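Local coordinates for glutamine amidotransferase domain-containing protein (Streptococcus mutans, PDB 3L7N) that probably acts as a class I glutamine amidotransferase, hydrolysing glutamine to supply ammonia for transfer to an acceptor that has not been established, at residues G15-W20 with S227-L232; Y116-T121 with P163-K168; D127-D132 with K172-Q177. All coordinates share one frame; numbering follows the deposited sequence.

Interaction 1 (G15-W20 with S227-L232)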
loop_
_atom_site.group_PDB
_atom_site.type_symbol
_atom_site.label_atom_id
_atom_site.label_comp_id
_atom_site.label_asym_id
_atom_site.label_seq_id
_atom_site.Cartn_x
_atom_site.Cartn_y
_atom_site.Cartn_z
ATOM N N GLY A 15 3.423 8.271 5.088
ATOM C CA GLY A 15 2.843 8.531 6.457
ATOM C C GLY A 15 3.324 7.648 7.636
ATOM O O GLY A 15 4.502 7.632 7.991
ATOM N N ALA A 16 2.420 6.909 8.227
ATOM C CA ALA A 16 2.772 6.148 9.408
ATOM C C ALA A 16 3.845 5.098 9.198
ATOM O O ALA A 16 4.420 4.651 10.163
ATOM C CB ALA A 16 1.565 5.530 10.018
ATOM N N TYR A 17 4.085 4.649 7.924
ATOM C CA TYR A 17 5.205 3.689 7.673
ATOM C C TYR A 17 6.516 4.381 8.014
ATOM O O TYR A 17 7.397 3.803 8.707
ATOM C CB TYR A 17 5.233 3.217 6.246
ATOM C CG TYR A 17 4.130 2.258 5.870
ATOM C CD1 TYR A 17 4.254 0.873 6.124
ATOM C CD2 TYR A 17 2.958 2.718 5.210
ATOM C CE1 TYR A 17 3.261 -0.042 5.722
ATOM C CE2 TYR A 17 1.910 1.822 4.878
ATOM C CZ TYR A 17 2.091 0.428 5.130
ATOM O OH TYR A 17 1.107 -0.457 4.805
ATOM N N LEU A 18 6.628 5.672 7.608
ATOM C CA LEU A 18 7.817 6.448 7.883
ATOM C C LEU A 18 7.918 6.709 9.350
ATOM O O LEU A 18 8.987 6.494 9.939
ATOM C CB LEU A 18 7.809 7.757 7.117
ATOM C CG LEU A 18 9.097 8.596 7.218
ATOM C CD1 LEU A 18 10.346 7.718 7.096
ATOM C CD2 LEU A 18 9.131 9.770 6.156
ATOM N N ALA A 19 6.796 7.145 9.979
ATOM C CA ALA A 19 6.787 7.424 11.436
ATOM C C ALA A 19 7.222 6.216 12.260
ATOM O O ALA A 19 8.094 6.316 13.151
ATOM C CB ALA A 19 5.505 7.836 11.829
ATOM N N TRP A 20 6.647 5.073 11.950
ATOM C CA TRP A 20 7.077 3.821 12.529
ATOM C C TRP A 20 8.527 3.647 12.373
ATOM O O TRP A 20 9.237 3.379 13.339
ATOM C CB TRP A 20 6.330 2.623 11.883
ATOM C CG TRP A 20 6.812 1.308 12.414
ATOM C CD1 TRP A 20 6.498 0.735 13.638
ATOM C CD2 TRP A 20 7.787 0.455 11.809
ATOM N NE1 TRP A 20 7.214 -0.439 13.806
ATOM C CE2 TRP A 20 8.018 -0.633 12.709
ATOM C CE3 TRP A 20 8.460 0.468 10.572
ATOM C CZ2 TRP A 20 8.897 -1.713 12.395
ATOM C CZ3 TRP A 20 9.387 -0.612 10.275
ATOM C CH2 TRP A 20 9.581 -1.664 11.182
ATOM N N SER A 227 1.583 -2.486 14.904
ATOM C CA SER A 227 1.653 -3.883 15.478
ATOM C C SER A 227 2.065 -4.857 14.377
ATOM O O SER A 227 2.914 -5.741 14.614
ATOM C CB SER A 227 0.332 -4.313 16.056
ATOM O OG SER A 227 -0.691 -4.220 15.037
ATOM N N PHE A 228 1.509 -4.668 13.155
ATOM C CA PHE A 228 1.948 -5.457 11.992
ATOM C C PHE A 228 3.476 -5.312 11.676
ATOM O O PHE A 228 4.218 -6.332 11.640
ATOM C CB PHE A 228 1.095 -5.178 10.761
ATOM C CG PHE A 228 1.646 -5.777 9.491
ATOM C CD1 PHE A 228 1.408 -7.148 9.173
ATOM C CD2 PHE A 228 2.457 -4.994 8.609
ATOM C CE1 PHE A 228 1.955 -7.734 7.991
ATOM C CE2 PHE A 228 3.012 -5.559 7.423
ATOM C CZ PHE A 228 2.765 -6.946 7.114
ATOM N N LEU A 229 3.967 -4.065 11.562
ATOM C CA LEU A 229 5.386 -3.851 11.187
ATOM C C LEU A 229 6.301 -4.378 12.248
ATOM O O LEU A 229 7.328 -5.048 11.935
ATOM C CB LEU A 229 5.682 -2.359 10.886
ATOM C CG LEU A 229 4.852 -1.728 9.729
ATOM C CD1 LEU A 229 4.799 -0.168 9.826
ATOM C CD2 LEU A 229 5.439 -2.164 8.438
ATOM N N ASP A 230 5.937 -4.144 13.514
ATOM C CA ASP A 230 6.697 -4.692 14.609
ATOM C C ASP A 230 6.804 -6.162 14.544
ATOM O O ASP A 230 7.934 -6.753 14.728
ATOM C CB ASP A 230 6.126 -4.278 15.901
ATOM C CG ASP A 230 6.558 -2.925 16.291
ATOM O OD1 ASP A 230 7.772 -2.579 16.091
ATOM O OD2 ASP A 230 5.720 -2.186 16.746
ATOM N N ARG A 231 5.675 -6.817 14.248
ATOM C CA ARG A 231 5.679 -8.277 14.219
ATOM C C ARG A 231 6.386 -8.815 12.978
ATOM O O ARG A 231 7.132 -9.798 13.067
ATOM C CB ARG A 231 4.291 -8.826 14.340
ATOM C CG ARG A 231 3.650 -8.659 15.740
ATOM C CD ARG A 231 2.226 -9.130 15.654
ATOM N NE ARG A 231 1.470 -8.969 16.865
ATOM C CZ ARG A 231 1.502 -9.825 17.893
ATOM N NH1 ARG A 231 2.357 -10.862 17.889
ATOM N NH2 ARG A 231 0.690 -9.624 18.946
ATOM N N LEU A 232 6.190 -8.136 11.838
ATOM C CA LEU A 232 6.781 -8.550 10.611
ATOM C C LEU A 232 8.295 -8.555 10.731
ATOM O O LEU A 232 8.982 -9.374 10.121
ATOM C CB LEU A 232 6.353 -7.643 9.500
ATOM C CG LEU A 232 7.028 -7.746 8.132
ATOM C CD1 LEU A 232 6.620 -9.074 7.401
ATOM C CD2 LEU A 232 6.641 -6.545 7.264
#

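Interaction 2 (Y116-T121 with P163-K168)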
loop_
_atom_site.group_PDB
_atom_site.type_symbol
_atom_site.label_atom_id
_atom_site.label_comp_id
_atom_site.label_asym_id
_atom_site.label_seq_id
_atom_site.Cartn_x
_atom_site.Cartn_y
_atom_site.Cartn_z
ATOM N N TYR A 116 -13.273 2.442 5.503
ATOM C CA TYR A 116 -14.207 1.309 5.556
ATOM C C TYR A 116 -13.637 0.094 6.288
ATOM O O TYR A 116 -12.423 -0.002 6.522
ATOM C CB TYR A 116 -14.688 0.944 4.186
ATOM C CG TYR A 116 -15.445 2.047 3.505
ATOM C CD1 TYR A 116 -16.787 2.303 3.817
ATOM C CD2 TYR A 116 -14.840 2.829 2.534
ATOM C CE1 TYR A 116 -17.482 3.311 3.184
ATOM C CE2 TYR A 116 -15.544 3.814 1.863
ATOM C CZ TYR A 116 -16.852 4.070 2.206
ATOM O OH TYR A 116 -17.531 5.101 1.579
ATOM N N LEU A 117 -14.527 -0.767 6.764
ATOM C CA LEU A 117 -14.096 -1.997 7.366
ATOM C C LEU A 117 -13.404 -2.830 6.342
ATOM O O LEU A 117 -13.816 -2.889 5.194
ATOM C CB LEU A 117 -15.287 -2.783 7.951
ATOM C CG LEU A 117 -15.844 -2.404 9.330
ATOM C CD1 LEU A 117 -17.272 -2.991 9.472
ATOM C CD2 LEU A 117 -14.920 -2.885 10.513
ATOM N N ILE A 118 -12.311 -3.410 6.744
ATOM C CA ILE A 118 -11.801 -4.605 6.120
ATOM C C ILE A 118 -12.015 -5.709 7.153
ATOM O O ILE A 118 -12.242 -5.402 8.367
ATOM C CB ILE A 118 -10.236 -4.481 5.776
ATOM C CG1 ILE A 118 -9.444 -4.129 7.028
ATOM C CG2 ILE A 118 -9.996 -3.432 4.634
ATOM C CD1 ILE A 118 -8.137 -4.745 7.100
ATOM N N SER A 119 -11.952 -6.981 6.689
ATOM C CA SER A 119 -12.344 -8.166 7.491
ATOM C C SER A 119 -11.374 -9.294 7.226
ATOM O O SER A 119 -11.181 -9.690 6.059
ATOM C CB SER A 119 -13.763 -8.637 7.081
ATOM O OG SER A 119 -14.633 -7.547 6.810
ATOM N N LEU A 120 -10.798 -9.867 8.280
ATOM C CA LEU A 120 -9.831 -10.942 8.081
ATOM C C LEU A 120 -10.460 -12.174 7.448
ATOM O O LEU A 120 -11.539 -12.609 7.826
ATOM C CB LEU A 120 -9.117 -11.331 9.380
ATOM C CG LEU A 120 -8.440 -10.213 10.148
ATOM C CD1 LEU A 120 -7.459 -10.748 11.172
ATOM C CD2 LEU A 120 -7.760 -9.327 9.200
ATOM N N THR A 121 -9.774 -12.700 6.470
ATOM C CA THR A 121 -9.983 -13.969 5.967
ATOM C C THR A 121 -9.644 -15.009 7.038
ATOM O O THR A 121 -9.114 -14.663 8.117
ATOM C CB THR A 121 -9.060 -14.148 4.835
ATOM O OG1 THR A 121 -9.566 -13.433 3.713
ATOM C CG2 THR A 121 -8.929 -15.522 4.490
ATOM N N PRO A 163 -12.159 -7.664 -2.833
ATOM C CA PRO A 163 -11.868 -9.004 -2.272
ATOM C C PRO A 163 -10.369 -9.266 -1.999
ATOM O O PRO A 163 -10.000 -10.361 -1.569
ATOM C CB PRO A 163 -12.371 -9.946 -3.346
ATOM C CG PRO A 163 -12.339 -9.135 -4.629
ATOM C CD PRO A 163 -12.538 -7.722 -4.263
ATOM N N ARG A 164 -9.528 -8.260 -2.204
ATOM C CA ARG A 164 -8.090 -8.435 -2.046
ATOM C C ARG A 164 -7.419 -7.213 -1.266
ATOM O O ARG A 164 -6.832 -6.318 -1.880
ATOM C CB ARG A 164 -7.458 -8.608 -3.442
ATOM C CG ARG A 164 -7.741 -9.940 -4.067
ATOM C CD ARG A 164 -7.409 -9.958 -5.497
ATOM N NE ARG A 164 -7.809 -11.214 -6.050
ATOM C CZ ARG A 164 -7.544 -11.653 -7.286
ATOM N NH1 ARG A 164 -6.792 -10.951 -8.136
ATOM N NH2 ARG A 164 -8.022 -12.823 -7.659
ATOM N N GLN A 165 -7.586 -7.157 0.033
ATOM C CA GLN A 165 -7.181 -5.986 0.720
ATOM C C GLN A 165 -5.759 -6.148 1.207
ATOM O O GLN A 165 -4.970 -5.233 1.121
ATOM C CB GLN A 165 -8.121 -5.656 1.894
ATOM C CG GLN A 165 -9.373 -4.978 1.527
ATOM C CD GLN A 165 -9.170 -3.699 0.731
ATOM O OE1 GLN A 165 -8.054 -3.247 0.541
ATOM N NE2 GLN A 165 -10.280 -3.115 0.240
ATOM N N ILE A 166 -5.456 -7.316 1.742
ATOM C CA ILE A 166 -4.155 -7.624 2.229
ATOM C C ILE A 166 -3.794 -8.989 1.666
ATOM O O ILE A 166 -4.684 -9.866 1.547
ATOM C CB ILE A 166 -4.170 -7.742 3.671
ATOM C CG1 ILE A 166 -4.519 -6.403 4.322
ATOM C CG2 ILE A 166 -2.867 -8.237 4.154
ATOM C CD1 ILE A 166 -4.512 -6.469 5.857
ATOM N N ILE A 167 -2.526 -9.164 1.220
ATOM C CA ILE A 167 -2.112 -10.399 0.519
ATOM C C ILE A 167 -0.743 -10.793 0.999
ATOM O O ILE A 167 0.096 -9.936 1.219
ATOM C CB ILE A 167 -2.088 -10.222 -1.001
ATOM C CG1 ILE A 167 -3.452 -9.891 -1.527
ATOM C CG2 ILE A 167 -1.476 -11.503 -1.725
ATOM C CD1 ILE A 167 -3.435 -9.610 -3.035
ATOM N N LYS A 168 -0.531 -12.077 1.241
ATOM C CA LYS A 168 0.749 -12.530 1.561
ATOM C C LYS A 168 1.268 -13.268 0.401
ATOM O O LYS A 168 0.757 -14.376 0.064
ATOM C CB LYS A 168 0.721 -13.408 2.732
ATOM C CG LYS A 168 2.090 -14.002 3.064
ATOM C CD LYS A 168 1.983 -14.990 4.228
ATOM C CE LYS A 168 3.310 -15.526 4.678
ATOM N NZ LYS A 168 3.360 -15.490 6.249
#

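Interaction 3 (D127-D132 with K172-Q177)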
loop_
_atom_site.group_PDB
_atom_site.type_symbol
_atom_site.label_atom_id
_atom_site.label_comp_id
_atom_site.label_asym_id
_atom_site.label_seq_id
_atom_site.Cartn_x
_atom_site.Cartn_y
_atom_site.Cartn_z
ATOM N N ASP A 127 -2.706 -15.665 10.441
ATOM C CA ASP A 127 -1.381 -14.957 10.293
ATOM C C ASP A 127 -0.879 -14.327 11.580
ATOM O O ASP A 127 -1.492 -13.408 12.117
ATOM C CB ASP A 127 -1.409 -13.923 9.192
ATOM C CG ASP A 127 -0.015 -13.619 8.645
ATOM O OD1 ASP A 127 0.961 -13.602 9.427
ATOM O OD2 ASP A 127 0.110 -13.418 7.447
ATOM N N SER A 128 0.248 -14.831 12.049
ATOM C CA SER A 128 0.943 -14.305 13.199
ATOM C C SER A 128 1.061 -12.759 13.245
ATOM O O SER A 128 0.821 -12.148 14.258
ATOM C CB SER A 128 2.313 -14.890 13.209
ATOM O OG SER A 128 2.845 -14.801 14.479
ATOM N N TYR A 129 1.454 -12.165 12.107
ATOM C CA TYR A 129 1.758 -10.724 11.992
ATOM C C TYR A 129 0.487 -9.861 12.085
ATOM O O TYR A 129 0.560 -8.660 12.192
ATOM C CB TYR A 129 2.530 -10.446 10.642
ATOM C CG TYR A 129 3.865 -11.254 10.505
ATOM C CD1 TYR A 129 4.477 -11.836 11.632
ATOM C CD2 TYR A 129 4.488 -11.421 9.256
ATOM C CE1 TYR A 129 5.671 -12.544 11.523
ATOM C CE2 TYR A 129 5.696 -12.157 9.133
ATOM C CZ TYR A 129 6.284 -12.700 10.270
ATOM O OH TYR A 129 7.491 -13.410 10.169
ATOM N N LEU A 130 -0.673 -10.505 12.069
ATOM C CA LEU A 130 -1.965 -9.769 12.215
ATOM C C LEU A 130 -2.670 -10.023 13.556
ATOM O O LEU A 130 -3.815 -9.641 13.723
ATOM C CB LEU A 130 -2.934 -10.081 11.046
ATOM C CG LEU A 130 -2.411 -9.856 9.636
ATOM C CD1 LEU A 130 -3.423 -10.366 8.514
ATOM C CD2 LEU A 130 -2.087 -8.432 9.443
ATOM N N SER A 131 -1.997 -10.675 14.498
ATOM C CA SER A 131 -2.631 -10.955 15.772
ATOM C C SER A 131 -3.356 -9.747 16.373
ATOM O O SER A 131 -4.360 -9.923 17.039
ATOM C CB SER A 131 -1.662 -11.493 16.760
ATOM O OG SER A 131 -0.779 -12.379 16.148
ATOM N N ASP A 132 -2.858 -8.529 16.168
ATOM C CA ASP A 132 -3.452 -7.384 16.871
ATOM C C ASP A 132 -4.537 -6.680 16.101
ATOM O O ASP A 132 -5.060 -5.677 16.540
ATOM C CB ASP A 132 -2.402 -6.450 17.384
ATOM C CG ASP A 132 -1.529 -7.106 18.438
ATOM O OD1 ASP A 132 -2.081 -7.749 19.319
ATOM O OD2 ASP A 132 -0.295 -7.049 18.342
ATOM N N LYS A 172 7.839 -13.092 4.036
ATOM C CA LYS A 172 8.073 -11.770 4.612
ATOM C C LYS A 172 7.737 -10.671 3.626
ATOM O O LYS A 172 8.288 -9.609 3.686
ATOM C CB LYS A 172 9.529 -11.664 5.125
ATOM C CG LYS A 172 9.772 -12.591 6.319
ATOM C CD LYS A 172 10.706 -12.008 7.311
ATOM C CE LYS A 172 10.057 -12.005 8.690
ATOM N NZ LYS A 172 11.004 -11.484 9.745
ATOM N N GLN A 173 6.837 -10.971 2.697
ATOM C CA GLN A 173 6.551 -10.095 1.571
ATOM C C GLN A 173 5.051 -9.931 1.490
ATOM O O GLN A 173 4.349 -10.863 1.068
ATOM C CB GLN A 173 7.067 -10.700 0.246
ATOM C CG GLN A 173 8.583 -10.790 0.075
ATOM C CD GLN A 173 9.207 -11.919 0.882
ATOM O OE1 GLN A 173 8.542 -12.867 1.242
ATOM N NE2 GLN A 173 10.453 -11.756 1.254
ATOM N N TYR A 174 4.548 -8.749 1.946
ATOM C CA TYR A 174 3.090 -8.492 2.171
ATOM C C TYR A 174 2.657 -7.336 1.305
ATOM O O TYR A 174 3.469 -6.542 0.911
ATOM C CB TYR A 174 2.859 -8.137 3.604
ATOM C CG TYR A 174 2.788 -9.308 4.481
ATOM C CD1 TYR A 174 1.540 -9.758 5.012
ATOM C CD2 TYR A 174 3.948 -10.067 4.767
ATOM C CE1 TYR A 174 1.477 -10.928 5.855
ATOM C CE2 TYR A 174 3.879 -11.249 5.594
ATOM C CZ TYR A 174 2.653 -11.651 6.121
ATOM O OH TYR A 174 2.625 -12.746 6.890
ATOM N N ALA A 175 1.372 -7.239 1.017
ATOM C CA ALA A 175 0.847 -6.164 0.187
ATOM C C ALA A 175 -0.438 -5.670 0.803
ATOM O O ALA A 175 -1.203 -6.450 1.271
ATOM C CB ALA A 175 0.601 -6.641 -1.157
ATOM N N PHE A 176 -0.616 -4.351 0.884
ATOM C CA PHE A 176 -1.851 -3.755 1.392
ATOM C C PHE A 176 -2.437 -2.957 0.289
ATOM O O PHE A 176 -1.800 -2.017 -0.214
ATOM C CB PHE A 176 -1.557 -2.833 2.589
ATOM C CG PHE A 176 -1.119 -3.567 3.836
ATOM C CD1 PHE A 176 -1.964 -3.692 4.904
ATOM C CD2 PHE A 176 0.131 -4.128 3.929
ATOM C CE1 PHE A 176 -1.532 -4.387 6.128
ATOM C CE2 PHE A 176 0.556 -4.818 5.113
ATOM C CZ PHE A 176 -0.284 -4.943 6.189
ATOM N N GLN A 177 -3.606 -3.330 -0.163
ATOM C CA GLN A 177 -4.285 -2.506 -1.125
ATOM C C GLN A 177 -4.864 -1.256 -0.428
ATOM O O GLN A 177 -4.965 -0.164 -1.027
ATOM C CB GLN A 177 -5.380 -3.299 -1.818
ATOM C CG GLN A 177 -6.219 -2.496 -2.821
ATOM C CD GLN A 177 -5.387 -1.774 -3.861
ATOM O OE1 GLN A 177 -5.375 -0.520 -3.911
ATOM N NE2 GLN A 177 -4.715 -2.548 -4.746
#

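Interaction 1 (G15-W20 with S227-L232)
Two helical segments come together at Trp20 and Leu229, whose CA atoms lie 8.0 Å apart, the shortest such spacing between them. The axes of 15-20 and 227-232 approach to 11.0 Å and cross at -50°, a separation that large side chains bridge. Trp20 does most of this. With CG anti to the backbone N (chi1 177°), its indole reaches across to the second helix and lays one face against Leu229. The CB of Leu229 stands 3.5 Å from the centroid of the six-membered ring of Trp20, almost on the ring normal, a CH-pi contact; Leu229 CD1 covers the five-membered side, 3.6 Å from Trp20 CG.

In the class I glutamine amidotransferase fold, helix 15-23 forms the crossover of a beta-alpha-beta unit between the adjacent parallel strands 2-7 and 27-32. Here it is joined to the C-terminal helix 219-233, and Tyr17 and Trp20 also rest on strand 2-7. The Tyr17 ring meets the leucine obliquely, CD1 to Leu229 CD1 at 3.9 Å, the two side chains crossing at about a right angle.

At the edge of the indole, Trp20 NE1 donates to Asp230 OD1 over 3.2 Å (159° at the hydrogen). The oxygen lies in the indole plane, but the N-H arrives from above the carboxylate plane. The other oxygen, Asp230 OD2, forms a salt bridge with Arg24, the residue just beyond helix 15-23.

Interaction 2 (Y116-T121 with P163-K168)
Ile118 meets Gln165 and Ile166 beside the end of strand 154-158, which separates their strands further along, and the contact illustrates how side chains link strands that are not adjacent in the sheet. In the mixed sheet of this class I glutamine amidotransferase fold, strand 154-158 runs between 115-120 and 166-170, so these two strands are next-but-one neighbours, and Gln165 lies in the loop just before the second; the closest CA pair, Ile118 and Gln165, is 7.2 Å apart.

The backbone of the first segment is held from two sides: Tyr116 and Ile118 pair with Val139 and Leu137 of strand 136-143, and Ser119 and Thr121 with Ile158 and Leu156 of strand 154-158. Between these pairings Ile118 turns both of its branches to the second segment. CG1 sits between the backbone N and the carbonyl carbon (chi1 55°), while CG2 lies anti to the carbonyl carbon. The CG2 methyl presses on the aliphatic part of the glutamine, 3.5 Å from Gln165 CG and 4.0 Å from Gln165 CB, with the two side chains running obliquely past each other. A bend at chi2 (-55°) folds the Gln165 chain, and its amide carbon CD also stays within 4.0 Å of Ile118 CG2. The amide nitrogen finds its partners elsewhere: NE2 is hydrogen-bonded to Ser159 OG, and weakly to Glu112 OE2. The stem of this buried residue thus packs on the isoleucine while its NE2 is bonded elsewhere. The longer branch of Ile118 takes the other direction, carrying its end methyl to that of the second isoleucine, with Ile118 CD1 4.2 Å from Ile166 CD1.

Interaction 3 (D127-D132 with K172-Q177)
Tyr174 OH is gripped from two directions: it donates to Asp127 OD2 over 2.7 Å and is hydrogen-bonded to Lys168 NZ. The aspartate opens an Asx turn, its OD1 accepting from the backbone N of Tyr129 at 3.1 Å (157° at the hydrogen), and a short 3-10 segment, 128-130, follows. The loop between strands 115-120 and 136-143 is in this way pinned to strand 173-176 of the central sheet.

One carboxylate thus does two jobs. Having CG anti to its backbone N (chi1 -157°) brings Asp127 to face the incoming phenol, which meets the syn lone pair of OD2, close to the plane of the tyrosine ring. The ammonium of Lys168 nearby would be expected to favour the charged form of the acid.

Beside this bond the two tyrosines pack obliquely, planes at 48° and centroids 5.8 Å apart, with Tyr129 CD2 lying 3.6 Å from Tyr174 CZ. Phe228 of helix 219-233 meets the Tyr174 ring edge-to-face. Further out, the Lys172 chain, bent at chi2 and chi3, crosses the end of Tyr129 at about a right angle. Its NZ goes on to bond the carbonyl O of Leu232, while its CE lies 3.3 Å from Tyr129 OH.

Overall arrangement
From the N terminus, the chain leaves strand 2-7 for helix 15-23, against which helix 219-233 packs near the C terminus; interaction 1 therefore closes a loop of 206 residues, and the other two nest inside it. Interactions 2 and 3 cross, their segments alternating as 116-121, 127-132, 163-168 and 172-177. They reach adjacent strands of one sheet, interaction 2 strand 166-170 and interaction 3 strand 173-176, and touch where Gln165 O probably accepts from Gln177 N. Interaction 3 also meets interaction 1, through a salt bridge from Arg231 to Asp132, whereas interactions 1 and 2 remain about 6 Å apart at their nearest atoms. Interaction 3 thus sits between the C-terminal helix and the strand where the sheet's parallel and antiparallel parts meet.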